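Side-chain contacts in uncharacterized protein (Pyrococcus horikoshii, PDB 1ZJJ), which probably acts as a magnesium-dependent phosphatase of the haloacid dehalogenase superfamily, although its natural substrate is not established: residues P47-E52 and G90-V95; L71-Y76 and I149-D154; F218-G223 and K245-L250; I26-E31 and D258-L263. All blocks are in the same frame, centred on the assembly; numbering follows the deposited sequence.

Contact 1 of 4, residues P47-E52 and G90-V95; sequences PEMYRE and GGEGLV
Met49, in the first turn of helix 47-56, faces the opening turn of helix 92-101 across a gap of 8.5 Å between Met49 CA and Gly93 CA. The contact illustrates how a haloacid dehalogenase core, carrying the larger parallel sheet, can meet the smaller domain that the chain inserts into it, here probably the cap: two helix beginnings approach, and a flexible side chain spans the distance. The side chain of Met49 runs straight out as far as its sulfur (chi2 175°) and then bends at chi3, so that the terminal methyl rather than SD leads the approach. That methyl meets the carboxylate of Glu92, with Met49 CE 3.4 Å from Glu92 OE2. Glu92 reaches out from its own helix with CG anti to the backbone N (chi1 -167°) and its chain extended. The touch is a van der Waals one, without a hydrogen bond; the methyl, next to sulfur, may be slightly polarised toward the oxygen. Glu92 OE2 also has a long, weak ion pair with Lys96, one helical turn further on. Nearby, a backbone hydrogen bond between Gly93 and Thr44 ties the same helix start to the loop ahead of Pro47. Gly91 is the N-cap residue, and Val95 N bonds to Gly91 O at 3.1 Å. Beside the carboxylate, Met49 CE also comes within 4.4 Å of Gly93 CA.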
loop_
_atom_site.group_PDB
_atom_site.type_symbol
_atom_site.label_atom_id
_atom_site.label_comp_id
_atom_site.label_asym_id
_atom_site.label_seq_id
_atom_site.Cartn_x
_atom_site.Cartn_y
_atom_site.Cartn_z
ATOM N N PRO B 47 19.081 9.603 15.975
ATOM C CA PRO B 47 20.055 8.956 16.842
ATOM C C PRO B 47 20.069 9.608 18.231
ATOM O O PRO B 47 20.170 8.949 19.254
ATOM C CB PRO B 47 21.417 9.055 16.165
ATOM C CG PRO B 47 21.082 9.186 14.678
ATOM C CD PRO B 47 19.708 9.999 14.721
ATOM N N GLU B 48 20.020 10.957 18.240
ATOM C CA GLU B 48 19.952 11.664 19.514
ATOM C C GLU B 48 18.744 11.236 20.350
ATOM O O GLU B 48 18.843 10.953 21.537
ATOM C CB GLU B 48 19.886 13.162 19.223
ATOM C CG GLU B 48 21.227 13.710 18.743
ATOM C CD GLU B 48 21.286 13.600 17.238
ATOM O OE1 GLU B 48 20.243 13.726 16.616
ATOM O OE2 GLU B 48 22.377 13.360 16.701
ATOM N N MET B 49 17.579 11.211 19.707
ATOM C CA MET B 49 16.344 10.815 20.374
ATOM C C MET B 49 16.475 9.400 20.907
ATOM O O MET B 49 16.001 9.091 21.998
ATOM C CB MET B 49 15.157 10.884 19.407
ATOM C CG MET B 49 14.602 12.283 19.166
ATOM S SD MET B 49 13.298 12.320 17.902
ATOM C CE MET B 49 14.092 13.235 16.619
ATOM N N TYR B 50 17.119 8.533 20.133
ATOM C CA TYR B 50 17.287 7.154 20.559
ATOM C C TYR B 50 18.216 7.043 21.758
ATOM O O TYR B 50 18.005 6.197 22.631
ATOM C CB TYR B 50 17.780 6.289 19.391
ATOM C CG TYR B 50 16.631 5.664 18.638
ATOM C CD1 TYR B 50 16.324 6.052 17.333
ATOM C CD2 TYR B 50 15.806 4.719 19.257
ATOM C CE1 TYR B 50 15.225 5.520 16.666
ATOM C CE2 TYR B 50 14.706 4.184 18.601
ATOM C CZ TYR B 50 14.418 4.587 17.307
ATOM O OH TYR B 50 13.321 4.064 16.660
ATOM N N ARG B 51 19.237 7.896 21.814
ATOM C CA ARG B 51 20.144 7.869 22.958
ATOM C C ARG B 51 19.324 8.162 24.213
ATOM O O ARG B 51 19.537 7.549 25.254
ATOM C CB ARG B 51 21.258 8.915 22.820
ATOM C CG ARG B 51 21.994 9.210 24.126
ATOM C CD ARG B 51 23.081 10.261 23.931
ATOM N NE ARG B 51 23.479 10.910 25.183
ATOM C CZ ARG B 51 24.127 10.309 26.180
ATOM N NH1 ARG B 51 24.463 9.029 26.088
ATOM N NH2 ARG B 51 24.440 10.992 27.278
ATOM N N GLU B 52 18.377 9.091 24.113
ATOM C CA GLU B 52 17.546 9.423 25.269
ATOM C C GLU B 52 16.654 8.240 25.657
ATOM O O GLU B 52 16.538 7.899 26.837
ATOM C CB GLU B 52 16.690 10.665 24.984
ATOM C CG GLU B 52 17.500 11.922 24.647
ATOM C CD GLU B 52 18.565 12.249 25.690
ATOM O OE1 GLU B 52 18.200 12.566 26.842
ATOM O OE2 GLU B 52 19.769 12.183 25.359
ATOM N N GLY B 90 7.213 11.081 6.087
ATOM C CA GLY B 90 7.781 10.472 7.273
ATOM C C GLY B 90 7.765 11.386 8.477
ATOM O O GLY B 90 7.198 12.481 8.429
ATOM N N GLY B 91 8.408 10.939 9.551
ATOM C CA GLY B 91 8.443 11.707 10.777
ATOM C C GLY B 91 9.631 12.631 10.946
ATOM O O GLY B 91 10.521 12.713 10.097
ATOM N N GLU B 92 9.632 13.324 12.076
ATOM C CA GLU B 92 10.666 14.285 12.437
ATOM C C GLU B 92 12.085 13.792 12.162
ATOM O O GLU B 92 12.895 14.504 11.571
ATOM C CB GLU B 92 10.521 14.634 13.919
ATOM C CG GLU B 92 11.316 15.828 14.380
ATOM C CD GLU B 92 11.284 15.979 15.890
ATOM O OE1 GLU B 92 10.180 15.899 16.470
ATOM O OE2 GLU B 92 12.360 16.179 16.493
ATOM N N GLY B 93 12.384 12.574 12.597
ATOM C CA GLY B 93 13.710 12.027 12.391
ATOM C C GLY B 93 14.147 12.047 10.939
ATOM O O GLY B 93 15.249 12.496 10.621
ATOM N N LEU B 94 13.280 11.565 10.054
ATOM C CA LEU B 94 13.591 11.514 8.638
ATOM C C LEU B 94 13.718 12.910 8.032
ATOM O O LEU B 94 14.640 13.168 7.255
ATOM C CB LEU B 94 12.525 10.707 7.892
ATOM C CG LEU B 94 12.771 10.456 6.401
ATOM C CD1 LEU B 94 14.140 9.804 6.191
ATOM C CD2 LEU B 94 11.648 9.578 5.843
ATOM N N VAL B 95 12.803 13.808 8.391
ATOM C CA VAL B 95 12.847 15.169 7.868
ATOM C C VAL B 95 14.162 15.834 8.244
ATOM O O VAL B 95 14.772 16.516 7.423
ATOM C CB VAL B 95 11.681 16.036 8.405
ATOM C CG1 VAL B 95 11.949 17.507 8.095
ATOM C CG2 VAL B 95 10.367 15.612 7.758
#

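Contact 2 of 4, residues L71-Y76 and I149-D154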
loop_
_atom_site.group_PDB
_atom_site.type_symbol
_atom_site.label_atom_id
_atom_site.label_comp_id
_atom_site.label_asym_id
_atom_site.label_seq_id
_atom_site.Cartn_x
_atom_site.Cartn_y
_atom_site.Cartn_z
ATOM N N LEU B 71 19.314 7.853 8.938
ATOM C CA LEU B 71 20.679 8.285 8.751
ATOM C C LEU B 71 21.314 7.483 7.631
ATOM O O LEU B 71 22.044 8.002 6.796
ATOM C CB LEU B 71 21.439 8.050 10.057
ATOM C CG LEU B 71 22.957 8.113 9.872
ATOM C CD1 LEU B 71 23.459 9.543 9.663
ATOM C CD2 LEU B 71 23.724 7.560 11.073
ATOM N N ALA B 72 21.012 6.191 7.544
ATOM C CA ALA B 72 21.512 5.363 6.450
ATOM C C ALA B 72 21.010 5.889 5.101
ATOM O O ALA B 72 21.727 5.838 4.098
ATOM C CB ALA B 72 21.067 3.908 6.649
ATOM N N THR B 73 19.774 6.386 5.081
ATOM C CA THR B 73 19.192 6.919 3.854
ATOM C C THR B 73 19.957 8.168 3.409
ATOM O O THR B 73 20.304 8.300 2.239
ATOM C CB THR B 73 17.689 7.254 4.048
ATOM O OG1 THR B 73 16.969 6.051 4.355
ATOM C CG2 THR B 73 17.103 7.862 2.787
ATOM N N ARG B 74 20.218 9.080 4.343
ATOM C CA ARG B 74 20.971 10.290 4.021
ATOM C C ARG B 74 22.348 9.912 3.482
ATOM O O ARG B 74 22.785 10.436 2.458
ATOM C CB ARG B 74 21.135 11.184 5.261
ATOM C CG ARG B 74 22.241 12.244 5.122
ATOM C CD ARG B 74 22.131 13.375 6.163
ATOM N NE ARG B 74 22.413 12.972 7.543
ATOM C CZ ARG B 74 23.622 12.676 8.022
ATOM N NH1 ARG B 74 24.693 12.728 7.238
ATOM N NH2 ARG B 74 23.768 12.342 9.296
ATOM N N LEU B 75 23.029 8.998 4.172
ATOM C CA LEU B 75 24.360 8.560 3.754
ATOM C C LEU B 75 24.338 7.905 2.370
ATOM O O LEU B 75 25.257 8.096 1.566
ATOM C CB LEU B 75 24.954 7.593 4.788
ATOM C CG LEU B 75 25.181 8.178 6.191
ATOM C CD1 LEU B 75 25.712 7.106 7.123
ATOM C CD2 LEU B 75 26.161 9.342 6.115
ATOM N N TYR B 76 23.293 7.134 2.093
ATOM C CA TYR B 76 23.169 6.488 0.792
ATOM C C TYR B 76 23.009 7.551 -0.302
ATOM O O TYR B 76 23.695 7.518 -1.325
ATOM C CB TYR B 76 21.953 5.556 0.768
ATOM C CG TYR B 76 21.682 5.001 -0.607
ATOM C CD1 TYR B 76 22.447 3.952 -1.122
ATOM C CD2 TYR B 76 20.719 5.582 -1.432
ATOM C CE1 TYR B 76 22.262 3.505 -2.429
ATOM C CE2 TYR B 76 20.527 5.144 -2.736
ATOM C CZ TYR B 76 21.302 4.109 -3.228
ATOM O OH TYR B 76 21.121 3.695 -4.527
ATOM N N ILE B 149 12.702 6.226 -2.976
ATOM C CA ILE B 149 13.520 5.676 -1.889
ATOM C C ILE B 149 12.698 5.348 -0.640
ATOM O O ILE B 149 11.963 6.197 -0.129
ATOM C CB ILE B 149 14.618 6.680 -1.466
ATOM C CG1 ILE B 149 15.467 7.061 -2.675
ATOM C CG2 ILE B 149 15.492 6.076 -0.363
ATOM C CD1 ILE B 149 16.220 8.371 -2.497
ATOM N N GLY B 150 12.834 4.121 -0.150
ATOM C CA GLY B 150 12.114 3.711 1.044
ATOM C C GLY B 150 13.099 3.495 2.178
ATOM O O GLY B 150 14.118 2.846 1.981
ATOM N N THR B 151 12.815 4.029 3.364
ATOM C CA THR B 151 13.749 3.861 4.472
ATOM C C THR B 151 13.912 2.416 4.928
ATOM O O THR B 151 15.021 1.985 5.224
ATOM C CB THR B 151 13.359 4.724 5.705
ATOM O OG1 THR B 151 12.064 4.340 6.180
ATOM C CG2 THR B 151 13.357 6.203 5.339
ATOM N N ASN B 152 12.815 1.670 4.981
ATOM C CA ASN B 152 12.870 0.281 5.421
ATOM C C ASN B 152 11.666 -0.498 4.910
ATOM O O ASN B 152 10.621 0.079 4.618
ATOM C CB ASN B 152 12.947 0.215 6.947
ATOM C CG ASN B 152 11.823 0.957 7.615
ATOM O OD1 ASN B 152 11.719 2.175 7.501
ATOM N ND2 ASN B 152 10.968 0.226 8.317
ATOM N N PRO B 153 11.798 -1.829 4.805
ATOM C CA PRO B 153 10.754 -2.735 4.319
ATOM C C PRO B 153 9.701 -3.236 5.303
ATOM O O PRO B 153 8.687 -3.773 4.878
ATOM C CB PRO B 153 11.567 -3.885 3.745
ATOM C CG PRO B 153 12.666 -4.001 4.764
ATOM C CD PRO B 153 13.071 -2.555 4.985
ATOM N N ASP B 154 9.930 -3.059 6.601
ATOM C CA ASP B 154 8.996 -3.556 7.609
ATOM C C ASP B 154 7.520 -3.351 7.294
ATOM O O ASP B 154 7.029 -2.227 7.208
ATOM C CB ASP B 154 9.313 -2.934 8.965
ATOM C CG ASP B 154 10.753 -3.157 9.386
ATOM O OD1 ASP B 154 10.995 -3.954 10.318
ATOM O OD2 ASP B 154 11.643 -2.534 8.777
#
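Thr73 turns its two branches to two different residues of the 149-154 segment, crossing both Ile149 and Thr151 at an oblique angle, a good example of how one small side chain can serve a buried helix-strand junction. The methyl, Thr73 CG2, meets the branch methyl of the strand residue, 4.0 Å from Ile149 CG2. The hydroxyl sits on the other side of CB (chi1 -63°), where it hydrogen-bonds to Ser69 O one turn earlier in the helix. Toward the neighbouring threonine, Thr73 OG1 makes only a packing contact, 3.7 Å from Thr151 CG2. The backbones come close here, the CA atoms of Thr73 and Thr151 being 6.3 Å apart. While Thr151 CG2 faces Thr73, its OG1 lies between the backbone N and the carbonyl carbon (chi1 61°) and donates to Asn152 OD1 at 2.6 Å, in the carbonyl plane of the amide. At the amide's other end, Asn152 ND2 donates to Asp154 OD2 over 2.9 Å, straight at the hydrogen (167°), though it reaches the carboxylate from above its plane. Asp154 OD2 is shared with Asn41 ND2, which links this turn to the core domain. Ile149 pairs through its backbone with Val122 and Val124 in the inserted domain's sheet. Helix 69-80 thus lies beside the end of strand 147-150, with helix 190-199 packed on Ala72 and Leu94 of helix 92-101 reaching Thr151.

Contact 3 of 4, residues F218-G223 and K245-L250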
loop_
_atom_site.group_PDB
_atom_site.type_symbol
_atom_site.label_atom_id
_atom_site.label_comp_id
_atom_site.label_asym_id
_atom_site.label_seq_id
_atom_site.Cartn_x
_atom_site.Cartn_y
_atom_site.Cartn_z
ATOM N N PHE B 218 19.239 -10.143 7.062
ATOM C CA PHE B 218 20.317 -9.190 6.848
ATOM C C PHE B 218 21.675 -9.858 7.078
ATOM O O PHE B 218 22.557 -9.805 6.226
ATOM C CB PHE B 218 20.125 -8.022 7.822
ATOM C CG PHE B 218 21.105 -6.896 7.654
ATOM C CD1 PHE B 218 21.239 -6.238 6.439
ATOM C CD2 PHE B 218 21.846 -6.443 8.746
ATOM C CE1 PHE B 218 22.096 -5.140 6.310
ATOM C CE2 PHE B 218 22.700 -5.352 8.632
ATOM C CZ PHE B 218 22.827 -4.696 7.410
ATOM N N ALA B 219 21.828 -10.493 8.236
ATOM C CA ALA B 219 23.080 -11.157 8.594
ATOM C C ALA B 219 23.499 -12.202 7.567
ATOM O O ALA B 219 24.654 -12.232 7.142
ATOM C CB ALA B 219 22.949 -11.797 9.953
ATOM N N LYS B 220 22.554 -13.050 7.177
ATOM C CA LYS B 220 22.820 -14.106 6.200
ATOM C C LYS B 220 23.177 -13.608 4.805
ATOM O O LYS B 220 24.048 -14.171 4.156
ATOM C CB LYS B 220 21.620 -15.039 6.105
ATOM C CG LYS B 220 21.271 -15.690 7.414
ATOM C CD LYS B 220 22.519 -16.164 8.140
ATOM C CE LYS B 220 22.947 -17.538 7.644
ATOM N NZ LYS B 220 21.834 -18.510 7.484
ATOM N N LYS B 221 22.496 -12.568 4.338
ATOM C CA LYS B 221 22.771 -12.024 3.015
ATOM C C LYS B 221 24.140 -11.370 2.933
ATOM O O LYS B 221 24.770 -11.372 1.880
ATOM C CB LYS B 221 21.685 -11.019 2.618
ATOM C CG LYS B 221 20.352 -11.680 2.275
ATOM C CD LYS B 221 19.231 -10.669 2.100
ATOM C CE LYS B 221 19.661 -9.512 1.207
ATOM N NZ LYS B 221 18.589 -8.498 1.083
ATOM N N PHE B 222 24.612 -10.823 4.046
ATOM C CA PHE B 222 25.910 -10.158 4.040
ATOM C C PHE B 222 27.023 -10.821 4.851
ATOM O O PHE B 222 28.039 -10.202 5.162
ATOM C CB PHE B 222 25.715 -8.698 4.440
ATOM C CG PHE B 222 24.770 -7.973 3.532
ATOM C CD1 PHE B 222 25.135 -7.681 2.222
ATOM C CD2 PHE B 222 23.479 -7.667 3.954
ATOM C CE1 PHE B 222 24.222 -7.099 1.338
ATOM C CE2 PHE B 222 22.563 -7.088 3.082
ATOM C CZ PHE B 222 22.934 -6.805 1.772
ATOM N N GLY B 223 26.822 -12.092 5.181
ATOM C CA GLY B 223 27.837 -12.843 5.903
ATOM C C GLY B 223 28.169 -12.438 7.325
ATOM O O GLY B 223 29.320 -12.538 7.756
ATOM N N LYS B 245 17.925 -18.657 8.627
ATOM C CA LYS B 245 18.332 -19.470 9.775
ATOM C C LYS B 245 19.433 -18.841 10.643
ATOM O O LYS B 245 20.532 -18.561 10.182
ATOM C CB LYS B 245 18.798 -20.851 9.294
ATOM C CG LYS B 245 17.707 -21.891 9.176
ATOM C CD LYS B 245 16.585 -21.417 8.265
ATOM C CE LYS B 245 15.873 -22.601 7.631
ATOM N NZ LYS B 245 14.517 -22.866 8.166
ATOM N N PRO B 246 19.140 -18.628 11.932
ATOM C CA PRO B 246 20.127 -18.034 12.839
ATOM C C PRO B 246 21.293 -18.990 13.050
ATOM O O PRO B 246 21.095 -20.204 13.060
ATOM C CB PRO B 246 19.341 -17.818 14.135
ATOM C CG PRO B 246 17.926 -17.703 13.690
ATOM C CD PRO B 246 17.837 -18.773 12.596
ATOM N N ASP B 247 22.495 -18.445 13.219
ATOM C CA ASP B 247 23.677 -19.256 13.464
ATOM C C ASP B 247 23.699 -19.587 14.947
ATOM O O ASP B 247 24.295 -20.574 15.370
ATOM C CB ASP B 247 24.949 -18.486 13.108
ATOM C CG ASP B 247 25.049 -18.180 11.641
ATOM O OD1 ASP B 247 24.863 -19.118 10.838
ATOM O OD2 ASP B 247 25.325 -17.012 11.292
ATOM N N LEU B 248 23.041 -18.748 15.735
ATOM C CA LEU B 248 22.999 -18.932 17.176
ATOM C C LEU B 248 21.720 -18.326 17.735
ATOM O O LEU B 248 21.272 -17.271 17.277
ATOM C CB LEU B 248 24.214 -18.253 17.817
ATOM C CG LEU B 248 24.343 -18.241 19.342
ATOM C CD1 LEU B 248 24.781 -19.609 19.842
ATOM C CD2 LEU B 248 25.369 -17.192 19.748
ATOM N N VAL B 249 21.128 -19.006 18.711
ATOM C CA VAL B 249 19.911 -18.529 19.352
ATOM C C VAL B 249 20.188 -18.383 20.842
ATOM O O VAL B 249 20.693 -19.307 21.483
ATOM C CB VAL B 249 18.731 -19.513 19.162
ATOM C CG1 VAL B 249 17.478 -18.949 19.817
ATOM C CG2 VAL B 249 18.489 -19.763 17.684
ATOM N N LEU B 250 19.867 -17.217 21.391
ATOM C CA LEU B 250 20.087 -16.959 22.808
ATOM C C LEU B 250 18.815 -16.430 23.455
ATOM O O LEU B 250 17.971 -15.834 22.791
ATOM C CB LEU B 250 21.213 -15.935 23.005
ATOM C CG LEU B 250 22.622 -16.241 22.489
ATOM C CD1 LEU B 250 23.497 -15.005 22.698
ATOM C CD2 LEU B 250 23.205 -17.447 23.214
#
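Lys220 NZ donates a hydrogen bond of 3.0 Å to Lys245 O, the one hydrogen bond between the segments 218-223 and 245-250. The ammonium group lies in the carbonyl plane, on a lone pair of the oxygen, with a C=O to nitrogen angle of 137°. To get there the lysine does not stretch out but curls, bending at chi2, chi3 and chi4, and the curl lays its methylenes beside the same oxygen: Lys220 CE is 3.6 Å from Lys245 O. The next charge along is Asp247, whose OD1 stands 4.6 Å from Lys220 NZ, beyond salt-bridge range, though the field of the carboxylate may still steady the ammonium group. The other oxygen, Asp247 OD2, accepts a hydrogen bond from Ala226 N. Lys245 sends its own ammonium group away from the helix, to Ser242 O and Ile239 O. This is a surface contact and the packing is slight, the Lys220 methylene CE coming 4.0 Å from Asp247 OD1. Through Ala219 and Lys220, helix 212-221 packs on Ala226 of strand 225-229, which in turn pairs with the edge strand 248-250 of the parallel core sheet, and the lysine spans from the helix to the loop before that edge strand.

Contact 4 of 4, residues I26-E31 and D258-L263; sequences IEFLKE and DYLKTL
Helices 22-31 and 256-261 lie side by side on one face of the parallel core sheet, and their contact is carried by Phe28 and Leu29 against Leu260 and Lys261. The nearest CA atoms, those of Leu29 and Leu260, are 9.5 Å apart, and the phenylalanine ring bridges the helices by touching both Leu260 and Lys261. Phe28 swings out with CG anti to the backbone N (chi1 176°), which carries the ring across. Leu260 comes to its edge: the methyl CD1 lies in the ring plane, 3.8 Å from Phe28 CE2. The extended chain of Lys261 passes the ring obliquely at CE1 and CZ, its CG 3.7 Å from Phe28 CZ and its CE 3.3 Å from Phe28 CE1, a close approach. The lysine thus contributes hydrocarbon, and its NZ makes no salt bridge with Glu31. Nearer the sheet, Leu29 and Leu260 meet at about a right angle, with Leu29 CD2 3.9 Å from Leu260 CD1. The C-terminal helix finishes here, and Asp258 O receives both Thr262 N and Thr262 OG1, the hydroxyl at 2.8 Å, from opposite faces of its carbonyl plane. Toward the sheet, Leu29 and Leu260 both rest on Ile4. Helix 22-31 makes the beta-alpha-beta crossover between strands 2-6 and 36-40, and such a layer of helices over a parallel sheet is characteristic of the Rossmann-like core of haloacid dehalogenases.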
loop_
_atom_site.group_PDB
_atom_site.type_symbol
_atom_site.label_atom_id
_atom_site.label_comp_id
_atom_site.label_asym_id
_atom_site.label_seq_id
_atom_site.Cartn_x
_atom_site.Cartn_y
_atom_site.Cartn_z
ATOM N N ILE B 26 26.775 -4.217 27.760
ATOM C CA ILE B 26 27.446 -3.046 27.212
ATOM C C ILE B 26 28.716 -2.687 27.990
ATOM O O ILE B 26 29.715 -2.276 27.397
ATOM C CB ILE B 26 26.487 -1.828 27.175
ATOM C CG1 ILE B 26 25.287 -2.137 26.275
ATOM C CG2 ILE B 26 27.221 -0.602 26.659
ATOM C CD1 ILE B 26 25.666 -2.514 24.844
ATOM N N GLU B 27 28.690 -2.838 29.312
ATOM C CA GLU B 27 29.879 -2.538 30.106
ATOM C C GLU B 27 30.946 -3.579 29.820
ATOM O O GLU B 27 32.146 -3.304 29.891
ATOM C CB GLU B 27 29.566 -2.526 31.608
ATOM C CG GLU B 27 29.499 -1.127 32.180
ATOM C CD GLU B 27 30.526 -0.210 31.540
ATOM O OE1 GLU B 27 31.743 -0.479 31.666
ATOM O OE2 GLU B 27 30.110 0.776 30.896
ATOM N N PHE B 28 30.497 -4.779 29.480
ATOM C CA PHE B 28 31.403 -5.872 29.168
ATOM C C PHE B 28 32.089 -5.686 27.810
ATOM O O PHE B 28 33.289 -5.928 27.675
ATOM C CB PHE B 28 30.640 -7.200 29.174
ATOM C CG PHE B 28 31.472 -8.374 28.762
ATOM C CD1 PHE B 28 32.457 -8.882 29.605
ATOM C CD2 PHE B 28 31.283 -8.966 27.523
ATOM C CE1 PHE B 28 33.238 -9.961 29.213
ATOM C CE2 PHE B 28 32.060 -10.048 27.120
ATOM C CZ PHE B 28 33.041 -10.548 27.966
ATOM N N LEU B 29 31.327 -5.268 26.803
ATOM C CA LEU B 29 31.894 -5.073 25.474
ATOM C C LEU B 29 33.015 -4.032 25.507
ATOM O O LEU B 29 34.041 -4.185 24.839
ATOM C CB LEU B 29 30.793 -4.657 24.489
ATOM C CG LEU B 29 29.661 -5.680 24.363
ATOM C CD1 LEU B 29 28.637 -5.199 23.350
ATOM C CD2 LEU B 29 30.241 -7.030 23.944
ATOM N N LYS B 30 32.817 -2.984 26.292
ATOM C CA LYS B 30 33.811 -1.923 26.429
ATOM C C LYS B 30 35.080 -2.442 27.105
ATOM O O LYS B 30 36.194 -2.073 26.729
ATOM C CB LYS B 30 33.218 -0.772 27.237
ATOM C CG LYS B 30 32.060 -0.105 26.529
ATOM C CD LYS B 30 31.390 0.967 27.364
ATOM C CE LYS B 30 30.481 1.798 26.474
ATOM N NZ LYS B 30 29.574 2.710 27.223
ATOM N N GLU B 31 34.901 -3.300 28.103
ATOM C CA GLU B 31 36.019 -3.888 28.836
ATOM C C GLU B 31 36.864 -4.765 27.913
ATOM O O GLU B 31 38.094 -4.770 27.995
ATOM C CB GLU B 31 35.480 -4.729 29.998
ATOM C CG GLU B 31 36.535 -5.485 30.798
ATOM C CD GLU B 31 35.927 -6.556 31.689
ATOM O OE1 GLU B 31 36.663 -7.172 32.487
ATOM O OE2 GLU B 31 34.704 -6.786 31.586
ATOM N N ASP B 258 28.495 -14.657 28.543
ATOM C CA ASP B 258 29.134 -15.948 28.749
ATOM C C ASP B 258 29.462 -16.622 27.427
ATOM O O ASP B 258 30.412 -17.402 27.342
ATOM C CB ASP B 258 28.273 -16.844 29.644
ATOM C CG ASP B 258 28.501 -16.566 31.124
ATOM O OD1 ASP B 258 27.851 -17.210 31.971
ATOM O OD2 ASP B 258 29.340 -15.696 31.441
ATOM N N TYR B 259 28.698 -16.311 26.385
ATOM C CA TYR B 259 28.984 -16.891 25.078
ATOM C C TYR B 259 30.350 -16.397 24.611
ATOM O O TYR B 259 31.162 -17.165 24.090
ATOM C CB TYR B 259 27.943 -16.473 24.044
ATOM C CG TYR B 259 28.225 -17.049 22.679
ATOM C CD1 TYR B 259 28.073 -18.414 22.440
ATOM C CD2 TYR B 259 28.656 -16.239 21.632
ATOM C CE1 TYR B 259 28.342 -18.960 21.182
ATOM C CE2 TYR B 259 28.925 -16.772 20.376
ATOM C CZ TYR B 259 28.762 -18.132 20.157
ATOM O OH TYR B 259 28.986 -18.648 18.899
ATOM N N LEU B 260 30.588 -15.103 24.807
ATOM C CA LEU B 260 31.838 -14.468 24.414
ATOM C C LEU B 260 33.011 -14.920 25.276
ATOM O O LEU B 260 34.136 -15.019 24.794
ATOM C CB LEU B 260 31.693 -12.943 24.495
ATOM C CG LEU B 260 30.958 -12.262 23.336
ATOM C CD1 LEU B 260 30.488 -10.885 23.770
ATOM C CD2 LEU B 260 31.873 -12.166 22.121
ATOM N N LYS B 261 32.743 -15.193 26.548
ATOM C CA LYS B 261 33.789 -15.621 27.476
ATOM C C LYS B 261 34.219 -17.075 27.302
ATOM O O LYS B 261 35.335 -17.446 27.665
ATOM C CB LYS B 261 33.332 -15.419 28.927
ATOM C CG LYS B 261 33.194 -13.978 29.364
ATOM C CD LYS B 261 32.822 -13.913 30.834
ATOM C CE LYS B 261 32.634 -12.488 31.304
ATOM N NZ LYS B 261 32.254 -12.461 32.745
ATOM N N THR B 262 33.325 -17.892 26.756
ATOM C CA THR B 262 33.591 -19.308 26.550
ATOM C C THR B 262 33.904 -19.575 25.084
ATOM O O THR B 262 33.909 -20.720 24.624
ATOM C CB THR B 262 32.387 -20.165 26.986
ATOM O OG1 THR B 262 31.241 -19.834 26.195
ATOM C CG2 THR B 262 32.066 -19.906 28.451
ATOM N N LEU B 263 34.189 -18.496 24.365
ATOM C CA LEU B 263 34.492 -18.555 22.939
ATOM C C LEU B 263 33.218 -18.852 22.154
ATOM O O LEU B 263 32.864 -18.007 21.300
ATOM C CB LEU B 263 35.571 -19.611 22.646
ATOM C CG LEU B 263 35.362 -20.743 21.625
ATOM C CD1 LEU B 263 34.997 -20.217 20.239
ATOM C CD2 LEU B 263 36.643 -21.543 21.547
ATOM O OXT LEU B 263 32.585 -19.910 22.401
#

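In the fold
The four contacts fall into two pairs. Contacts 1 and 2, with centres about 13 Å apart, involve the inserted domain and touch where Leu94 CD1 packs 3.8 Å from Thr151 CG2; their segments alternate along the chain, and contact 1 is the one that joins the core to the inserted domain. Contacts 3 and 4, about 19 Å between centres, belong to the core and meet through Leu248 CD2 and Tyr259 CZ, 3.5 Å apart. Contact 4 brings the C-terminal helix back to an early one, closing a loop that encloses the other three; its centre is about 31 Å from that of contact 2. All four lie away from the magnesium ion held by Asp7, Asp9 and Asp210.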